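Local atomic coordinates of glucan-binding protein C, GbpC (Streptococcus mutans UA159, PDB entry 5UQZ), a protein that probably binds glucan at the streptococcal cell surface and mediates both sucrose-dependent and sucrose-independent adherence. Residues Gln62-Ile67 against Ser142-Lys147; Met126-Gln131 against Tyr156-Ser161; Ala184-Ala189 against Gly317-Asn322; Ser214-Ile219 against Thr306-Pro311. One frame throughout, in Å; residues are numbered along the deposited sequence. Where two conformers were deposited one is given.

Contact 1: residues Gln62-Ile67 against Ser142-Lys147; sequences QGLVFI and SKYNDK
L64 lays its CB against the ring edge of Y144, with CB 4.1 Å from CD1. The two side chains cross at about a right angle. This is the buried side of a small three-stranded antiparallel sheet, in which strand 143-144 lies between 64-65 and 147-148. A type I' turn from Y144 to K147 joins strands 143-144 and 147-148 in a tight beta hairpin.

L64 and Y144 form a non-hydrogen-bonded pair. V65 and K143, the next pair, are hydrogen-bonded: V65 N gives a nearly linear bond of 2.9 Å to K143 O, and K143 N returns one to V65 O. On this other face K143 CG lies between its backbone N and carbonyl carbon, chi1 65°. From there the extended lysine chain runs past V65 CG2, which packs against CE, to a salt bridge with D146, NZ to OD1 at 2.9 Å.

G63 O is gripped twice. N145 N reaches it from above the carbonyl plane at 2.9 Å, and a water donates to it while accepting from D146 N. The N145 amide carbon lies over a rim of the Y144 ring, and its ND2 is bonded to N217.

At the far end S142 OG sits at the F66 ring edge, near the ring plane, and bonds to E69. A water donates to S142 OG and accepts from I67 N at 2.8 Å.

Contact 2: residues Met126-Gln131 against Tyr156-Ser161; sequences MKVGDQ and YTLNSS
The Y156 ring leaves the contact, and only the CB at its root meets M126 CE, at 3.7 Å. The ring itself runs on among I132, V134, L172, I180 and M199, and its hydroxyl bonds to Y136. The other flat group near the contact is the Q131 amide. Its OE1 accepts from a water that also lies 2.7 Å from T157 OG1, so a single water spans the two side chains. T157 OG1 also packs against Q131 CB at 3.4 Å.

M126 bends at its last torsion, chi3 81°. This brings CE in over the backbone between Y156 O and L158 N. L158 is the main apolar partner. Its CD2 packs against V128 CG2 at 3.8 Å and against M126 CB, and the V128 and L158 side chains cross at about a right angle.

The contact joins two layers of the beta-supersandwich. Strand 122-127 belongs to a four-stranded antiparallel sheet and strand 151-160 to the larger one, and residues between 127 and 132 carry the chain from one to the other. L158 lies packed between the layers, touching A168 and I182 of the four-stranded sheet.

The crossing begins with a type II turn from K127 to D130. G129 has the positive phi, 90°, of its third position. G129 N donates to L158 O at 2.8 Å. A second water donates to K127 O and D130 O and accepts from L158 N at 2.8 Å.

Contact 3: residues Ala184-Ala189 against Gly317-Asn322; sequences AQTSNA and GGNDQN
Q185 comes first, with OE1 3.4 Å from N322 CA. It starts the loop that leaves strand 180-184, and it meets the bend that follows strand 312-319 before the chain enters strand 325-329. Strands 180-184 and 325-329 are neighbours in the four-stranded antiparallel sheet, while 312-319 belongs to the larger sheet. The contact therefore ties together two connections at one end of the beta-supersandwich.

The Q185 chain folds back at chi2, 59°, and OE1 accepts from T186 N on a lone pair. Its amide plane is turned 64° from that of N322. NE2 bonds to D103, and it also donates to a water that in turn donates to N322 O.

T186 points its side chain at the bend. CG2 lies 3.5 Å from both N319 O and D320 O, and OG1 packs on N319 CB while bonding to L323 O. Its backbone O takes a straight bond of 2.8 Å from N322 N.

S187 offers only its backbone carbonyl to Q321. S187 O lies close to the amide plane of Q321 and is held by NE2 at 2.9 Å. The Q321 chain is extended, chi2 177°, and lies along the loop. N188 follows, its O packing on Q321 CB at 3.6 Å. Last comes A189, whose CB lies 4.0 Å from Q321 OE1.

Contact 4: residues Ser214-Ile219 against Thr306-Pro311; sequences SGNNAI and TYKGEP
A single direct hydrogen bond joins I219 and A218 to T306 and Y307: Y307 N donates to A218 O at 2.8 Å. T306 CA adds a weaker CH...O contact to the same oxygen at 3.6 Å. I219 and T306 face each other as an antiparallel non-hydrogen-bonded pair. This is a short bridge between the start of strand 219-222 and the end of strand 303-306; the chain is irregular before I219 and after T306.

Two waters make other polar links between the segments. One accepts from A218 N and donates to Y307 O, linking the two backbones beside the direct bond. The other accepts from N216 ND2 and from K308 NZ, 3.0 Å away.

Packing is split by side chain. I219 CD1 reaches T306 OG1 at 3.5 Å. The T306 methyl CG2 turns the other way, anti to the backbone N, and packs on N216 CB at 3.8 Å. The extended K308 chain passes the N216 amide, with CG and CE both 3.8 Å from OD1. A218 CB packs near Y307 O. The Y307 ring extends past A218 toward Q200 and L213. G309 N lies 3.5 Å above the ring centre, and the ring's hydroxyl bonds to I201 O.

The backbone bond and its neighbouring water join the chains, while R57 NH2 bonds both N216 O and T306 OG1, so one guanidinium group ties both segments. The polar ends of N216 and K308, both donors, share one water as acceptor instead of bonding each other.

How the contacts relate
Contacts 1 and 4 form one joined region, with centres 12 Å apart. G63 N lies 2.8 Å from N217 O, and Q62 NE2 lies 2.9 Å from I219 O; both are probable hydrogen bonds. Y144 OH also bonds to N217 N. Contacts 2 and 3 are neighbours in the sandwich, with centres 18 Å apart, and S161 OG packs on A184 CB. Contacts 1 and 3 lie on opposite sides of the chain's centre, 39 Å between centres. In sequence, contact 4 is nested inside the loop closed by contact 3. The calcium site of S224, N226 and E237 is closest to contact 3: the N319 side chain is about 11 Å from the ion.

Contact 1: residues Gln62-Ile67 against Ser142-Lys147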
# COMPACT_ATOMS: atom_id res chain seq x y z
N GLN A 62 18.97 2.76 -8.62
CA GLN A 62 18.23 3.76 -7.85
C GLN A 62 19.05 5.00 -7.59
O GLN A 62 20.08 4.96 -6.90
CB GLN A 62 17.77 3.16 -6.52
CG GLN A 62 17.05 4.18 -5.61
CD GLN A 62 15.69 4.52 -6.19
OE1 GLN A 62 15.62 5.27 -7.18
NE2 GLN A 62 14.61 4.00 -5.56
N GLY A 63 18.60 6.14 -8.11
CA GLY A 63 19.16 7.44 -7.79
C GLY A 63 18.19 8.33 -7.05
O GLY A 63 18.57 9.46 -6.70
N LEU A 64 16.95 7.89 -6.83
CA LEU A 64 15.94 8.70 -6.18
C LEU A 64 15.92 8.34 -4.70
O LEU A 64 15.81 7.17 -4.34
CB LEU A 64 14.57 8.43 -6.78
CG LEU A 64 13.42 9.24 -6.14
CD1 LEU A 64 13.53 10.72 -6.47
CD2 LEU A 64 12.08 8.71 -6.66
N VAL A 65 15.97 9.37 -3.84
CA VAL A 65 15.70 9.24 -2.42
C VAL A 65 14.49 10.12 -2.15
O VAL A 65 14.59 11.35 -2.23
CB VAL A 65 16.92 9.64 -1.56
CG1 VAL A 65 16.58 9.48 -0.09
CG2 VAL A 65 18.16 8.82 -1.97
N PHE A 66 13.35 9.51 -1.89
CA PHE A 66 12.09 10.23 -1.75
C PHE A 66 11.20 9.35 -0.89
O PHE A 66 10.35 8.59 -1.37
CB PHE A 66 11.50 10.46 -3.14
CG PHE A 66 10.16 11.21 -3.12
CD1 PHE A 66 10.05 12.47 -2.54
CD2 PHE A 66 9.05 10.65 -3.70
CE1 PHE A 66 8.82 13.14 -2.56
CE2 PHE A 66 7.84 11.32 -3.73
CZ PHE A 66 7.74 12.56 -3.18
N ILE A 67 11.45 9.40 0.41
CA ILE A 67 10.83 8.44 1.32
C ILE A 67 10.18 9.04 2.52
O ILE A 67 9.25 8.44 3.08
CB ILE A 67 11.78 7.33 1.72
CG1 ILE A 67 11.10 6.31 2.62
CG2 ILE A 67 12.90 7.85 2.33
CD1 ILE A 67 9.66 5.88 2.02
N SER A 142 15.20 14.73 0.46
CA SER A 142 15.06 14.02 -0.80
C SER A 142 16.03 14.53 -1.87
O SER A 142 16.40 15.72 -1.88
CB SER A 142 13.61 14.12 -1.30
OG SER A 142 12.75 13.45 -0.39
N LYS A 143 16.40 13.64 -2.80
CA LYS A 143 17.30 14.02 -3.88
C LYS A 143 17.07 13.07 -5.04
O LYS A 143 16.52 11.97 -4.87
CB LYS A 143 18.76 13.96 -3.44
CG LYS A 143 19.26 12.60 -3.09
CD LYS A 143 20.77 12.59 -2.81
CE LYS A 143 21.23 11.15 -2.50
NZ LYS A 143 22.72 10.99 -2.62
N TYR A 144 17.55 13.48 -6.21
CA TYR A 144 17.57 12.59 -7.38
C TYR A 144 18.93 12.75 -8.05
O TYR A 144 19.27 13.86 -8.47
CB TYR A 144 16.45 12.96 -8.37
CG TYR A 144 16.59 12.17 -9.64
CD1 TYR A 144 16.16 10.84 -9.70
CD2 TYR A 144 17.18 12.73 -10.75
CE1 TYR A 144 16.33 10.07 -10.86
CE2 TYR A 144 17.33 11.99 -11.95
CZ TYR A 144 16.90 10.64 -11.99
OH TYR A 144 17.01 9.87 -13.13
N ASN A 145 19.67 11.66 -8.17
CA ASN A 145 21.01 11.70 -8.78
C ASN A 145 21.83 12.87 -8.22
O ASN A 145 22.44 13.66 -8.96
CB ASN A 145 20.91 11.72 -10.31
CG ASN A 145 20.63 10.32 -10.87
OD1 ASN A 145 20.71 9.31 -10.17
ND2 ASN A 145 20.29 10.26 -12.16
N ASP A 146 21.84 12.99 -6.90
CA ASP A 146 22.61 14.02 -6.21
C ASP A 146 22.11 15.44 -6.44
O ASP A 146 22.82 16.39 -6.03
CB ASP A 146 24.11 13.87 -6.47
CG ASP A 146 24.67 12.65 -5.85
OD1 ASP A 146 24.06 12.06 -4.94
OD2 ASP A 146 25.80 12.28 -6.27
N LYS A 147 20.94 15.63 -7.02
CA LYS A 147 20.28 16.93 -7.07
C LYS A 147 19.31 16.95 -5.90
O LYS A 147 18.30 16.22 -5.90
CB LYS A 147 19.52 17.10 -8.38
CG LYS A 147 20.42 17.05 -9.61
CD LYS A 147 19.56 17.08 -10.89
CE LYS A 147 20.45 17.19 -12.10
NZ LYS A 147 19.70 17.67 -13.31
O HOH W 1 21.00 10.51 -5.61
O HOH W 2 13.22 11.27 1.48

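Contact 2: residues Met126-Gln131 against Tyr156-Ser161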
# COMPACT_ATOMS: atom_id res chain seq x y z
N MET A 126 -13.03 15.01 -4.73
CA MET A 126 -12.66 15.19 -6.13
C MET A 126 -13.86 14.93 -7.02
O MET A 126 -14.79 14.20 -6.66
CB MET A 126 -11.55 14.21 -6.51
CG MET A 126 -10.18 14.57 -5.92
SD MET A 126 -8.87 13.46 -6.39
CE MET A 126 -8.44 14.08 -8.00
N LYS A 127 -13.85 15.57 -8.19
CA LYS A 127 -14.91 15.48 -9.18
C LYS A 127 -14.33 14.87 -10.45
O LYS A 127 -13.25 15.28 -10.91
CB LYS A 127 -15.41 16.92 -9.44
CG LYS A 127 -16.47 16.99 -10.53
CD LYS A 127 -17.08 18.39 -10.59
CE LYS A 127 -18.05 18.48 -11.75
NZ LYS A 127 -18.63 19.84 -11.89
N VAL A 128 -15.04 13.90 -11.01
CA VAL A 128 -14.55 13.23 -12.21
C VAL A 128 -14.21 14.25 -13.28
O VAL A 128 -15.02 15.15 -13.59
CB VAL A 128 -15.59 12.22 -12.72
CG1 VAL A 128 -15.28 11.80 -14.17
CG2 VAL A 128 -15.64 11.00 -11.81
N GLY A 129 -13.01 14.12 -13.86
CA GLY A 129 -12.61 14.89 -15.01
C GLY A 129 -11.93 16.20 -14.70
O GLY A 129 -11.47 16.88 -15.62
N ASP A 130 -11.86 16.61 -13.41
CA ASP A 130 -11.29 17.90 -13.03
C ASP A 130 -9.91 17.73 -12.42
O ASP A 130 -9.77 17.34 -11.24
CB ASP A 130 -12.22 18.56 -12.05
CG ASP A 130 -13.49 19.08 -12.74
OD1 ASP A 130 -13.54 19.11 -14.00
OD2 ASP A 130 -14.40 19.49 -12.07
N GLN A 131 -8.89 18.06 -13.20
CA GLN A 131 -7.52 17.87 -12.74
C GLN A 131 -7.22 18.85 -11.61
O GLN A 131 -7.62 20.03 -11.67
CB GLN A 131 -6.56 18.09 -13.90
CG GLN A 131 -5.07 17.91 -13.54
CD GLN A 131 -4.19 18.16 -14.76
OE1 GLN A 131 -4.20 17.36 -15.71
NE2 GLN A 131 -3.47 19.25 -14.76
N TYR A 156 -3.40 15.27 -10.00
CA TYR A 156 -4.30 14.14 -9.81
C TYR A 156 -5.59 14.42 -10.58
O TYR A 156 -6.13 15.54 -10.50
CB TYR A 156 -4.71 13.98 -8.32
CG TYR A 156 -3.57 13.84 -7.36
CD1 TYR A 156 -2.97 14.94 -6.76
CD2 TYR A 156 -3.17 12.58 -6.94
CE1 TYR A 156 -1.99 14.81 -5.76
CE2 TYR A 156 -2.17 12.43 -5.95
CZ TYR A 156 -1.61 13.54 -5.35
OH TYR A 156 -0.64 13.36 -4.40
N THR A 157 -6.11 13.39 -11.25
CA THR A 157 -7.40 13.50 -11.94
C THR A 157 -8.21 12.25 -11.64
O THR A 157 -7.76 11.13 -11.93
CB THR A 157 -7.23 13.61 -13.46
OG1 THR A 157 -6.37 14.71 -13.73
CG2 THR A 157 -8.58 13.85 -14.14
N LEU A 158 -9.42 12.45 -11.12
CA LEU A 158 -10.33 11.32 -10.90
C LEU A 158 -11.02 11.00 -12.23
O LEU A 158 -11.67 11.88 -12.81
CB LEU A 158 -11.36 11.73 -9.86
CG LEU A 158 -12.37 10.63 -9.46
CD1 LEU A 158 -11.71 9.48 -8.70
CD2 LEU A 158 -13.50 11.22 -8.62
N ASN A 159 -10.84 9.79 -12.75
CA ASN A 159 -11.41 9.44 -14.05
C ASN A 159 -12.77 8.78 -13.91
O ASN A 159 -13.57 8.79 -14.85
CB ASN A 159 -10.50 8.45 -14.80
CG ASN A 159 -9.12 9.03 -14.99
OD1 ASN A 159 -8.98 10.18 -15.49
ND2 ASN A 159 -8.11 8.29 -14.57
N SER A 160 -13.04 8.13 -12.79
CA SER A 160 -14.30 7.43 -12.53
C SER A 160 -14.40 7.18 -11.03
O SER A 160 -13.39 7.20 -10.31
CB SER A 160 -14.39 6.12 -13.30
OG SER A 160 -13.43 5.15 -12.84
N SER A 161 -15.63 6.90 -10.59
CA SER A 161 -15.88 6.55 -9.19
C SER A 161 -16.76 5.31 -9.12
O SER A 161 -17.42 4.92 -10.11
CB SER A 161 -16.60 7.71 -8.49
OG SER A 161 -16.82 7.37 -7.15
O HOH W 3 -10.56 14.93 -10.43
O HOH W 4 -6.13 15.44 -16.34

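Contact 3: residues Ala184-Ala189 against Gly317-Asn322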
# COMPACT_ATOMS: atom_id res chain seq x y z
N ALA A 184 -15.02 5.95 -1.86
CA ALA A 184 -16.39 6.35 -2.15
C ALA A 184 -17.30 5.18 -1.85
O ALA A 184 -16.86 4.03 -1.79
CB ALA A 184 -16.52 6.72 -3.62
N GLN A 185 -18.60 5.47 -1.72
CA GLN A 185 -19.57 4.37 -1.67
C GLN A 185 -19.46 3.54 -2.95
O GLN A 185 -19.11 4.07 -4.02
CB GLN A 185 -20.99 4.94 -1.52
CG GLN A 185 -22.11 3.89 -1.51
CD GLN A 185 -21.96 2.86 -0.36
OE1 GLN A 185 -21.10 1.96 -0.40
NE2 GLN A 185 -22.87 2.93 0.62
N THR A 186 -19.78 2.24 -2.85
CA THR A 186 -19.98 1.40 -4.03
C THR A 186 -21.48 1.36 -4.27
O THR A 186 -22.21 0.60 -3.60
CB THR A 186 -19.41 0.00 -3.81
OG1 THR A 186 -18.04 0.12 -3.39
CG2 THR A 186 -19.45 -0.82 -5.10
N SER A 187 -21.95 2.21 -5.17
CA SER A 187 -23.39 2.44 -5.27
C SER A 187 -24.12 1.34 -6.03
O SER A 187 -25.32 1.18 -5.83
CB SER A 187 -23.64 3.77 -5.98
OG SER A 187 -23.11 4.84 -5.22
N ASN A 188 -23.44 0.63 -6.93
CA ASN A 188 -24.09 -0.32 -7.82
C ASN A 188 -23.61 -1.74 -7.57
O ASN A 188 -22.49 -1.94 -7.13
CB ASN A 188 -23.79 0.07 -9.25
CG ASN A 188 -24.19 1.49 -9.53
OD1 ASN A 188 -25.32 1.90 -9.25
ND2 ASN A 188 -23.26 2.28 -10.07
N ALA A 189 -24.50 -2.70 -7.85
CA ALA A 189 -24.13 -4.10 -7.90
C ALA A 189 -23.37 -4.41 -9.19
O ALA A 189 -23.39 -3.64 -10.15
CB ALA A 189 -25.41 -4.95 -7.86
N GLY A 317 -11.43 -1.47 -7.66
CA GLY A 317 -12.84 -1.78 -7.90
C GLY A 317 -13.10 -3.23 -7.60
O GLY A 317 -12.19 -3.99 -7.26
N GLY A 318 -14.37 -3.62 -7.72
CA GLY A 318 -14.77 -5.00 -7.52
C GLY A 318 -15.56 -5.27 -6.25
O GLY A 318 -16.04 -6.40 -6.07
N ASN A 319 -15.70 -4.29 -5.35
CA ASN A 319 -16.52 -4.51 -4.16
C ASN A 319 -17.97 -4.70 -4.55
O ASN A 319 -18.45 -4.14 -5.55
CB ASN A 319 -16.50 -3.26 -3.27
CG ASN A 319 -15.21 -3.12 -2.50
OD1 ASN A 319 -14.17 -3.69 -2.90
ND2 ASN A 319 -15.19 -2.30 -1.48
N ASP A 320 -18.71 -5.43 -3.70
CA ASP A 320 -20.15 -5.47 -3.85
C ASP A 320 -20.79 -4.13 -3.47
O ASP A 320 -20.22 -3.29 -2.75
CB ASP A 320 -20.73 -6.60 -3.00
CG ASP A 320 -20.49 -7.97 -3.64
OD1 ASP A 320 -20.48 -8.04 -4.89
OD2 ASP A 320 -20.37 -8.95 -2.93
N GLN A 321 -22.01 -3.98 -3.96
CA GLN A 321 -22.82 -2.82 -3.62
C GLN A 321 -22.88 -2.63 -2.11
O GLN A 321 -22.99 -3.59 -1.33
CB GLN A 321 -24.23 -3.06 -4.17
CG GLN A 321 -25.13 -1.87 -4.04
CD GLN A 321 -26.47 -2.13 -4.66
OE1 GLN A 321 -27.01 -3.25 -4.59
NE2 GLN A 321 -27.00 -1.14 -5.30
N ASN A 322 -22.78 -1.37 -1.67
CA ASN A 322 -22.90 -0.97 -0.27
C ASN A 322 -21.66 -1.25 0.57
O ASN A 322 -21.70 -0.96 1.78
CB ASN A 322 -24.16 -1.52 0.42
CG ASN A 322 -25.41 -0.97 -0.20
OD1 ASN A 322 -25.42 0.19 -0.63
ND2 ASN A 322 -26.44 -1.79 -0.31
O HOH W 5 -23.10 1.10 2.90
O HOH W 6 -20.68 -3.90 -7.15

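Contact 4: residues Ser214-Ile219 against Thr306-Pro311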
# COMPACT_ATOMS: atom_id res chain seq x y z
N SER A 214 15.26 11.17 -17.42
CA SER A 214 15.52 10.21 -18.49
C SER A 214 16.84 9.46 -18.36
O SER A 214 17.13 8.66 -19.26
CB SER A 214 15.37 10.83 -19.88
OG SER A 214 16.29 11.87 -20.05
N GLY A 215 17.57 9.63 -17.26
CA GLY A 215 18.62 8.68 -16.91
C GLY A 215 18.06 7.38 -16.35
O GLY A 215 18.81 6.43 -16.12
N ASN A 216 16.75 7.32 -16.13
CA ASN A 216 16.10 6.08 -15.71
C ASN A 216 16.56 5.62 -14.34
O ASN A 216 16.63 4.41 -14.05
CB ASN A 216 16.19 4.98 -16.76
CG ASN A 216 15.34 5.27 -17.97
OD1 ASN A 216 14.67 6.30 -18.05
ND2 ASN A 216 15.40 4.39 -18.96
N ASN A 217 16.85 6.59 -13.45
CA ASN A 217 17.28 6.26 -12.09
C ASN A 217 16.18 6.48 -11.04
O ASN A 217 16.46 6.33 -9.85
CB ASN A 217 18.53 7.05 -11.71
CG ASN A 217 19.70 6.76 -12.67
OD1 ASN A 217 20.14 7.65 -13.40
ND2 ASN A 217 20.16 5.50 -12.66
N ALA A 218 14.96 6.84 -11.43
CA ALA A 218 13.91 7.04 -10.44
C ALA A 218 13.14 5.74 -10.31
O ALA A 218 12.19 5.48 -11.06
CB ALA A 218 12.99 8.21 -10.79
N ILE A 219 13.49 4.91 -9.33
CA ILE A 219 12.78 3.66 -9.11
C ILE A 219 11.75 3.92 -8.02
O ILE A 219 12.11 4.35 -6.91
CB ILE A 219 13.71 2.49 -8.75
CG1 ILE A 219 14.94 2.42 -9.69
CG2 ILE A 219 12.90 1.17 -8.81
CD1 ILE A 219 14.63 2.37 -11.16
N THR A 306 10.29 1.97 -13.09
CA THR A 306 11.19 3.05 -13.47
C THR A 306 10.31 4.20 -13.91
O THR A 306 9.60 4.08 -14.94
CB THR A 306 12.14 2.61 -14.57
OG1 THR A 306 12.94 1.51 -14.10
CG2 THR A 306 13.04 3.76 -14.97
N TYR A 307 10.23 5.21 -13.08
CA TYR A 307 9.36 6.35 -13.32
C TYR A 307 10.09 7.34 -14.21
O TYR A 307 11.17 7.86 -13.86
CB TYR A 307 8.97 6.99 -11.98
CG TYR A 307 8.08 8.21 -12.19
CD1 TYR A 307 6.84 8.08 -12.80
CD2 TYR A 307 8.50 9.50 -11.83
CE1 TYR A 307 6.05 9.20 -13.07
CE2 TYR A 307 7.73 10.59 -12.06
CZ TYR A 307 6.52 10.46 -12.66
OH TYR A 307 5.72 11.54 -12.94
N LYS A 308 9.50 7.60 -15.38
CA LYS A 308 10.15 8.42 -16.41
C LYS A 308 9.53 9.81 -16.49
O LYS A 308 9.83 10.57 -17.41
CB LYS A 308 10.04 7.72 -17.76
CG LYS A 308 10.87 6.41 -17.73
CD LYS A 308 10.74 5.67 -19.09
CE LYS A 308 11.50 4.36 -19.05
NZ LYS A 308 11.49 3.58 -20.32
N GLY A 309 8.68 10.17 -15.54
CA GLY A 309 8.09 11.50 -15.55
C GLY A 309 6.78 11.62 -16.27
O GLY A 309 6.25 12.72 -16.33
N GLU A 310 6.18 10.54 -16.67
CA GLU A 310 4.95 10.55 -17.45
C GLU A 310 3.77 10.05 -16.63
O GLU A 310 3.95 9.33 -15.63
CB GLU A 310 5.19 9.66 -18.67
CG GLU A 310 6.32 10.24 -19.56
CD GLU A 310 6.02 10.26 -21.04
OE1 GLU A 310 4.93 9.85 -21.53
OE2 GLU A 310 6.93 10.68 -21.77
N PRO A 311 2.55 10.40 -17.00
CA PRO A 311 1.39 10.04 -16.13
C PRO A 311 1.20 8.52 -16.03
O PRO A 311 1.56 7.73 -16.92
CB PRO A 311 0.20 10.68 -16.87
CG PRO A 311 0.84 11.83 -17.63
CD PRO A 311 2.19 11.32 -18.11
O HOH W 7 13.84 4.96 -21.60
O HOH W 8 13.91 7.62 -14.02